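Local coordinates for hypothetical protein TM1553 (Thermotoga maritima, PDB 1VRM) that probably transfers FMN from FAD onto target flavoproteins, at residues I44-A47 and I48-M52; V68-I71 and N72-N76; V107-L110 and L111-W114. All coordinates share one frame; numbering follows the deposited sequence.

Overall arrangement
The three contacts are local, each within one continuous stretch, and come in series along the chain. Interaction 1 lies on helix 41-58, interaction 2 at the end of helix 67-72, the next helix, and interaction 3 on helix 108-114. Interaction 1 stands apart: its centre is about 28 Å from that of interaction 2 and about 30 Å from that of interaction 3, and its helix packs on strands 19-25 and 28-35 of the antiparallel sheet. Interactions 2 and 3 have centres about 14 Å apart and do not touch, but both meet Lys159: Asn72 packs on it and Glu112 forms a salt bridge with it. This ties both short helices to one loop of the ApbE fold.

Interaction 1 of 3, residues I44-A47 and I48-M52; sequences IAEA and ILEDM
Ile44 and Ile48 lie side by side on the inner face of helix 41-58, one turn apart and pointing the same way. The touch is methyl on methyl, Ile44 CG2 standing 3.9 Å from Ile48 CD1. Ile48 carries its CG1 beside its own backbone N (chi1 -73°), which lays that branch back along the preceding turn, where CG1 comes 3.4 Å from Ile44 O. The same carbonyl accepts the backbone bond from Ile48 N at 3.0 Å, so it is both bonded and partly covered by the isoleucine. Three further bonds repeat the i to i+4 pattern: Leu49 N to Ala45 O at 2.9 Å, Glu50 N to Glu46 O at 2.9 Å, and Asp51 N to Ala47 O at 3.1 Å.

On the outer face Glu46 and Glu50 meet with their carboxylate planes 70° apart. A bend at chi2 of Glu46 (56°) brings its acid end over the extended Glu50 chain. Glu46 OE2 and Glu50 OE2 are modelled 2.4 Å apart, so short a separation that the placement of the two acid ends is doubtful. Glu50 OE1 is hydrogen-bonded to a pentanediol molecule, probably from the crystallisation liquor.

The second shell fixes the inner face. Ile44 and Ile48 rest on Ala178 and Ala174 of helix 166-181, and also on strand 28-35; Ala45 and Leu49 turn to Leu21 and Ile32 on the neighbouring strands. Asp51 OD2 pairs with Arg173 of helix 166-181, which ties the two helices together, while OD1 pairs with Arg54 further along the same helix. Apolar residues against the sheet and acids on the solvent side make this an amphipathic helix of the ApbE fold, laid on one face of its antiparallel sheet.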
loop_
_atom_site.group_PDB
_atom_site.type_symbol
_atom_site.label_atom_id
_atom_site.label_comp_id
_atom_site.label_asym_id
_atom_site.label_seq_id
_atom_site.Cartn_x
_atom_site.Cartn_y
_atom_site.Cartn_z
ATOM N N ILE A 44 -20.559 -12.236 5.073
ATOM C CA ILE A 44 -19.766 -11.392 4.165
ATOM C C ILE A 44 -18.451 -10.969 4.831
ATOM O O ILE A 44 -17.369 -11.116 4.266
ATOM C CB ILE A 44 -20.547 -10.138 3.731
ATOM C CG1 ILE A 44 -21.880 -10.548 3.066
ATOM C CG2 ILE A 44 -19.671 -9.235 2.862
ATOM C CD1 ILE A 44 -22.797 -9.444 2.669
ATOM N N ALA A 45 -18.480 -10.485 6.070
ATOM C CA ALA A 45 -17.269 -10.100 6.771
ATOM C C ALA A 45 -16.273 -11.247 6.949
ATOM O O ALA A 45 -15.065 -11.068 6.833
ATOM C CB ALA A 45 -17.621 -9.459 8.098
ATOM N N GLU A 46 -16.773 -12.425 7.322
ATOM C CA GLU A 46 -15.907 -13.604 7.482
ATOM C C GLU A 46 -15.193 -13.940 6.160
ATOM O O GLU A 46 -13.989 -14.205 6.172
ATOM C CB GLU A 46 -16.711 -14.812 7.952
ATOM C CG GLU A 46 -15.942 -16.165 7.985
ATOM C CD GLU A 46 -14.652 -16.218 8.820
ATOM O OE1 GLU A 46 -14.569 -15.518 9.871
ATOM O OE2 GLU A 46 -13.732 -17.042 8.444
ATOM N N ALA A 47 -15.931 -13.920 5.074
ATOM C CA ALA A 47 -15.373 -14.165 3.720
ATOM C C ALA A 47 -14.259 -13.178 3.422
ATOM O O ALA A 47 -13.202 -13.552 2.895
ATOM C CB ALA A 47 -16.409 -14.026 2.687
ATOM N N ILE A 48 -14.532 -11.922 3.717
ATOM C CA ILE A 48 -13.559 -10.854 3.473
ATOM C C ILE A 48 -12.289 -11.052 4.317
ATOM O O ILE A 48 -11.166 -11.005 3.821
ATOM C CB ILE A 48 -14.174 -9.481 3.761
ATOM C CG1 ILE A 48 -15.167 -9.100 2.688
ATOM C CG2 ILE A 48 -13.055 -8.442 3.877
ATOM C CD1 ILE A 48 -15.994 -7.903 2.999
ATOM N N LEU A 49 -12.445 -11.352 5.598
ATOM C CA LEU A 49 -11.297 -11.583 6.457
ATOM C C LEU A 49 -10.478 -12.761 5.974
ATOM O O LEU A 49 -9.217 -12.731 5.950
ATOM C CB LEU A 49 -11.738 -11.830 7.893
ATOM C CG LEU A 49 -10.544 -11.948 8.865
ATOM C CD1 LEU A 49 -9.582 -10.741 8.895
ATOM C CD2 LEU A 49 -11.118 -12.268 10.266
ATOM N N GLU A 50 -11.177 -13.810 5.551
ATOM C CA GLU A 50 -10.434 -14.990 5.027
ATOM C C GLU A 50 -9.582 -14.579 3.825
ATOM O O GLU A 50 -8.422 -14.986 3.718
ATOM C CB GLU A 50 -11.384 -16.095 4.625
ATOM C CG GLU A 50 -12.106 -16.692 5.827
ATOM C CD GLU A 50 -13.141 -17.761 5.399
ATOM O OE1 GLU A 50 -13.240 -18.097 4.197
ATOM O OE2 GLU A 50 -13.856 -18.217 6.309
ATOM N N ASP A 51 -10.146 -13.788 2.927
ATOM C CA ASP A 51 -9.359 -13.352 1.736
ATOM C C ASP A 51 -8.175 -12.464 2.140
ATOM O O ASP A 51 -7.073 -12.571 1.587
ATOM C CB ASP A 51 -10.249 -12.655 0.751
ATOM C CG ASP A 51 -9.627 -12.551 -0.609
ATOM O OD1 ASP A 51 -9.288 -13.618 -1.148
ATOM O OD2 ASP A 51 -9.496 -11.407 -1.145
HETATM N N MSE A 52 -8.403 -11.573 3.091
HETATM C CA MSE A 52 -7.320 -10.680 3.554
HETATM C C MSE A 52 -6.169 -11.494 4.139
HETATM O O MSE A 52 -4.984 -11.212 3.870
HETATM C CB MSE A 52 -7.827 -9.643 4.557
HETATM C CG MSE A 52 -8.705 -8.678 3.899
HETATM SE SE MSE A 52 -9.442 -7.471 5.356
HETATM C CE MSE A 52 -8.942 -5.719 4.511
#

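Interaction 2 of 3, residues V68-I71 and N72-N76; sequences VKKI and NDHPN
Lys69 and Asp73 form a salt bridge one turn apart at the end of helix 67-72, with NZ donating to Asp73 OD2 at 2.8 Å. The bond uses the syn lone pair of OD2, on the side of the other carboxylate oxygen. The lysine chain runs extended as far as CE and then bends at chi4 (59°), which folds the ammonium group back onto the acid. Its aliphatic part takes part too: Lys69 CG is 3.2 Å from Asp73 OD2, so the oxygen sits against both root and end of the chain.

The backbone bonds record how the helix finishes. Asn72 N reaches Val68 O at 2.8 Å and Asp73 N reaches Lys69 O at 2.8 Å, both i to i+4. The next bond steps back only three residues, His74 N to Ile71 O at 2.9 Å, and its donor lies well above the carbonyl plane instead of on a lone pair. Lys70 O accepts from a side chain: His74 ND1 donates to it at 2.6 Å with an N-H...O angle of 157°. The acceptor is only 6° out of the imidazole plane, so the ring meets it at its edge, and the bond fixes how the ring is turned.

Buried packing on the inner side belongs to Val68 and Asn72, which run side by side, CG1 of the valine 3.5 Å from ND2 of the amide. Asn72 also rests on Phe61 and Lys159, while its OD1 accepts from Ile160 N. At a more open edge, facing strand 79-80, His74 and Lys70 both touch Val79. Together these features describe a helix C-terminus leaving through a type I turn, Ile71 to His74, towards strand 79-80.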
loop_
_atom_site.group_PDB
_atom_site.type_symbol
_atom_site.label_atom_id
_atom_site.label_comp_id
_atom_site.label_asym_id
_atom_site.label_seq_id
_atom_site.Cartn_x
_atom_site.Cartn_y
_atom_site.Cartn_z
ATOM N N VAL A 68 5.533 -15.027 -3.490
ATOM C CA VAL A 68 6.580 -14.013 -3.529
ATOM C C VAL A 68 7.885 -14.609 -2.988
ATOM O O VAL A 68 8.931 -14.437 -3.607
ATOM C CB VAL A 68 6.190 -12.735 -2.736
ATOM C CG1 VAL A 68 7.403 -11.824 -2.430
ATOM C CG2 VAL A 68 5.101 -12.033 -3.499
ATOM N N LYS A 69 7.829 -15.267 -1.824
ATOM C CA LYS A 69 9.014 -15.893 -1.250
ATOM C C LYS A 69 9.517 -16.944 -2.230
ATOM O O LYS A 69 10.748 -17.042 -2.453
ATOM C CB LYS A 69 8.742 -16.498 0.101
ATOM C CG LYS A 69 9.965 -17.082 0.771
ATOM C CD LYS A 69 9.709 -17.299 2.229
ATOM C CE LYS A 69 10.696 -18.283 2.803
ATOM N NZ LYS A 69 12.058 -17.790 2.631
ATOM N N LYS A 70 8.619 -17.706 -2.841
ATOM C CA LYS A 70 9.049 -18.717 -3.840
ATOM C C LYS A 70 9.843 -18.077 -4.965
ATOM O O LYS A 70 10.932 -18.529 -5.289
ATOM C CB LYS A 70 7.862 -19.471 -4.435
ATOM C CG LYS A 70 8.216 -20.519 -5.484
ATOM C CD LYS A 70 6.919 -21.106 -6.011
ATOM C CE LYS A 70 7.098 -21.915 -7.236
ATOM N NZ LYS A 70 5.819 -22.679 -7.448
ATOM N N ILE A 71 9.354 -16.977 -5.526
ATOM C CA ILE A 71 10.089 -16.307 -6.577
ATOM C C ILE A 71 11.431 -15.776 -6.029
ATOM O O ILE A 71 12.524 -16.030 -6.604
ATOM C CB ILE A 71 9.299 -15.114 -7.174
ATOM C CG1 ILE A 71 8.049 -15.608 -7.928
ATOM C CG2 ILE A 71 10.224 -14.283 -8.099
ATOM C CD1 ILE A 71 6.975 -14.553 -8.107
ATOM N N ASN A 72 11.390 -15.109 -4.880
ATOM C CA ASN A 72 12.611 -14.519 -4.260
ATOM C C ASN A 72 13.692 -15.531 -3.945
ATOM O O ASN A 72 14.898 -15.201 -3.945
ATOM C CB ASN A 72 12.270 -13.703 -3.042
ATOM C CG ASN A 72 11.519 -12.414 -3.394
ATOM O OD1 ASN A 72 11.546 -11.958 -4.553
ATOM N ND2 ASN A 72 10.917 -11.794 -2.376
ATOM N N ASP A 73 13.237 -16.730 -3.588
ATOM C CA ASP A 73 14.132 -17.811 -3.211
ATOM C C ASP A 73 14.586 -18.647 -4.428
ATOM O O ASP A 73 15.324 -19.619 -4.254
ATOM C CB ASP A 73 13.456 -18.708 -2.178
ATOM C CG ASP A 73 13.383 -18.072 -0.777
ATOM O OD1 ASP A 73 14.060 -17.032 -0.548
ATOM O OD2 ASP A 73 12.685 -18.675 0.057
ATOM N N HIS A 74 14.125 -18.260 -5.628
ATOM C CA HIS A 74 14.499 -18.932 -6.845
ATOM C C HIS A 74 15.027 -17.908 -7.874
ATOM O O HIS A 74 14.406 -17.729 -8.934
ATOM C CB HIS A 74 13.325 -19.720 -7.402
ATOM C CG HIS A 74 12.995 -20.916 -6.583
ATOM N ND1 HIS A 74 12.159 -20.859 -5.493
ATOM C CD2 HIS A 74 13.449 -22.194 -6.646
ATOM C CE1 HIS A 74 12.090 -22.055 -4.923
ATOM N NE2 HIS A 74 12.877 -22.881 -5.599
ATOM N N PRO A 75 16.197 -17.265 -7.613
ATOM C CA PRO A 75 16.769 -16.308 -8.562
ATOM C C PRO A 75 17.271 -17.033 -9.801
ATOM O O PRO A 75 17.552 -18.254 -9.759
ATOM C CB PRO A 75 17.971 -15.719 -7.793
ATOM C CG PRO A 75 18.371 -16.787 -6.880
ATOM C CD PRO A 75 17.063 -17.416 -6.435
ATOM N N ASN A 76 17.362 -16.322 -10.908
ATOM C CA ASN A 76 17.964 -16.857 -12.132
ATOM C C ASN A 76 17.297 -18.168 -12.530
ATOM O O ASN A 76 17.958 -19.168 -12.890
ATOM C CB ASN A 76 19.474 -16.984 -11.971
ATOM C CG ASN A 76 20.088 -15.685 -11.563
ATOM O OD1 ASN A 76 19.672 -14.627 -12.088
ATOM N ND2 ASN A 76 21.105 -15.721 -10.704
#

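Interaction 3 of 3, residues V107-L110 and L111-W114; sequences VGRL and LELW
Val107 and Leu111 touch through CG2 and CD1, 3.7 Å apart. With Val107 CG1 anti to the carbonyl carbon (chi1 -70°), CG2 falls in the crowded position between backbone N and carbonyl carbon, where it meets the leucine. Leu111 sets CG beside its own backbone N (chi1 -68°), laying the branch over the previous turn, where CG is 3.4 Å from Val107 O; that carbonyl also accepts Leu111 N at 2.9 Å. Replacing Leu111 by an alanine removes CG and both methyls, and would probably leave Val107 CG2 without its apolar neighbour and Val107 O less covered. Val107 is the N-cap residue of helix 108-114, so these contacts belong to the helix's first turn.

Bends at chi2 and chi3 fold Arg109 NE back to where it shares a water with its own carbonyl O. The guanidinium and the Glu112 carboxylate planes are 55° apart, and the direct salt bridge is long. The water lies in the guanidinium plane, accepting from Arg109 NE at 3.0 Å and donating to Arg109 O; its further bond to Glu112 OE1 is less certain, as that oxygen's place is doubtful. The firmer partners lie outside: Arg109 NH1 donates to Gly157 O, and Glu112 OE2 pairs with Lys159. Trp114 presents its ring edge to Leu110 O, CD1 3.1 Å away, while NE1 donates to Gly256 O.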
loop_
_atom_site.group_PDB
_atom_site.type_symbol
_atom_site.label_atom_id
_atom_site.label_comp_id
_atom_site.label_asym_id
_atom_site.label_seq_id
_atom_site.Cartn_x
_atom_site.Cartn_y
_atom_site.Cartn_z
ATOM N N VAL A 107 12.234 -3.246 -3.908
ATOM C CA VAL A 107 12.951 -2.822 -2.695
ATOM C C VAL A 107 13.237 -3.984 -1.725
ATOM O O VAL A 107 13.756 -3.744 -0.640
ATOM C CB VAL A 107 12.172 -1.693 -1.935
ATOM C CG1 VAL A 107 12.200 -0.381 -2.732
ATOM C CG2 VAL A 107 10.782 -2.103 -1.669
ATOM N N GLY A 108 12.961 -5.245 -2.093
ATOM C CA GLY A 108 13.125 -6.339 -1.187
ATOM C C GLY A 108 14.533 -6.481 -0.626
ATOM O O GLY A 108 14.711 -6.688 0.562
ATOM N N ARG A 109 15.575 -6.421 -1.486
ATOM C CA ARG A 109 16.930 -6.565 -0.984
ATOM C C ARG A 109 17.285 -5.462 0.030
ATOM O O ARG A 109 17.998 -5.709 1.000
ATOM C CB ARG A 109 17.979 -6.602 -2.100
ATOM C CG ARG A 109 17.949 -7.845 -2.965
ATOM C CD ARG A 109 18.409 -9.086 -2.310
ATOM N NE ARG A 109 19.807 -8.979 -1.928
ATOM C CZ ARG A 109 20.865 -9.260 -2.719
ATOM N NH1 ARG A 109 20.690 -9.663 -3.956
ATOM N NH2 ARG A 109 22.104 -9.179 -2.221
ATOM N N LEU A 110 16.830 -4.240 -0.235
ATOM C CA LEU A 110 17.090 -3.145 0.690
ATOM C C LEU A 110 16.314 -3.322 2.012
ATOM O O LEU A 110 16.884 -3.119 3.089
ATOM C CB LEU A 110 16.737 -1.796 0.046
ATOM C CG LEU A 110 17.725 -1.280 -0.980
ATOM C CD1 LEU A 110 17.037 -0.246 -1.821
ATOM C CD2 LEU A 110 18.975 -0.701 -0.284
ATOM N N LEU A 111 15.057 -3.724 1.927
ATOM C CA LEU A 111 14.241 -3.944 3.165
ATOM C C LEU A 111 14.926 -5.017 4.008
ATOM O O LEU A 111 15.030 -4.908 5.211
ATOM C CB LEU A 111 12.814 -4.309 2.840
ATOM C CG LEU A 111 12.064 -3.141 2.201
ATOM C CD1 LEU A 111 10.761 -3.634 1.670
ATOM C CD2 LEU A 111 11.820 -2.036 3.188
ATOM N N GLU A 112 15.455 -6.035 3.349
ATOM C CA GLU A 112 16.096 -7.145 4.054
ATOM C C GLU A 112 17.391 -6.645 4.765
ATOM O O GLU A 112 17.686 -6.928 5.936
ATOM C CB GLU A 112 16.334 -8.213 2.994
ATOM C CG GLU A 112 16.716 -9.514 3.424
ATOM C CD GLU A 112 16.983 -10.391 2.199
ATOM O OE1 GLU A 112 17.823 -10.017 1.357
ATOM O OE2 GLU A 112 16.354 -11.443 2.102
ATOM N N LEU A 113 18.128 -5.783 4.078
ATOM C CA LEU A 113 19.343 -5.227 4.606
ATOM C C LEU A 113 19.103 -4.371 5.828
ATOM O O LEU A 113 19.810 -4.465 6.809
ATOM C CB LEU A 113 20.001 -4.403 3.510
ATOM C CG LEU A 113 21.448 -3.962 3.668
ATOM C CD1 LEU A 113 22.380 -5.189 3.521
ATOM C CD2 LEU A 113 21.745 -2.843 2.661
ATOM N N TRP A 114 18.074 -3.532 5.758
ATOM C CA TRP A 114 17.697 -2.659 6.873
ATOM C C TRP A 114 17.033 -3.418 8.039
ATOM O O TRP A 114 16.887 -2.892 9.141
ATOM C CB TRP A 114 16.709 -1.586 6.353
ATOM C CG TRP A 114 17.330 -0.471 5.680
ATOM C CD1 TRP A 114 17.604 -0.357 4.346
ATOM C CD2 TRP A 114 17.746 0.758 6.285
ATOM N NE1 TRP A 114 18.203 0.862 4.083
ATOM C CE2 TRP A 114 18.282 1.577 5.264
ATOM C CE3 TRP A 114 17.747 1.231 7.617
ATOM C CZ2 TRP A 114 18.815 2.827 5.530
ATOM C CZ3 TRP A 114 18.225 2.466 7.864
ATOM C CH2 TRP A 114 18.794 3.256 6.844
HETATM O O HOH W 1 19.669 -7.949 0.898
#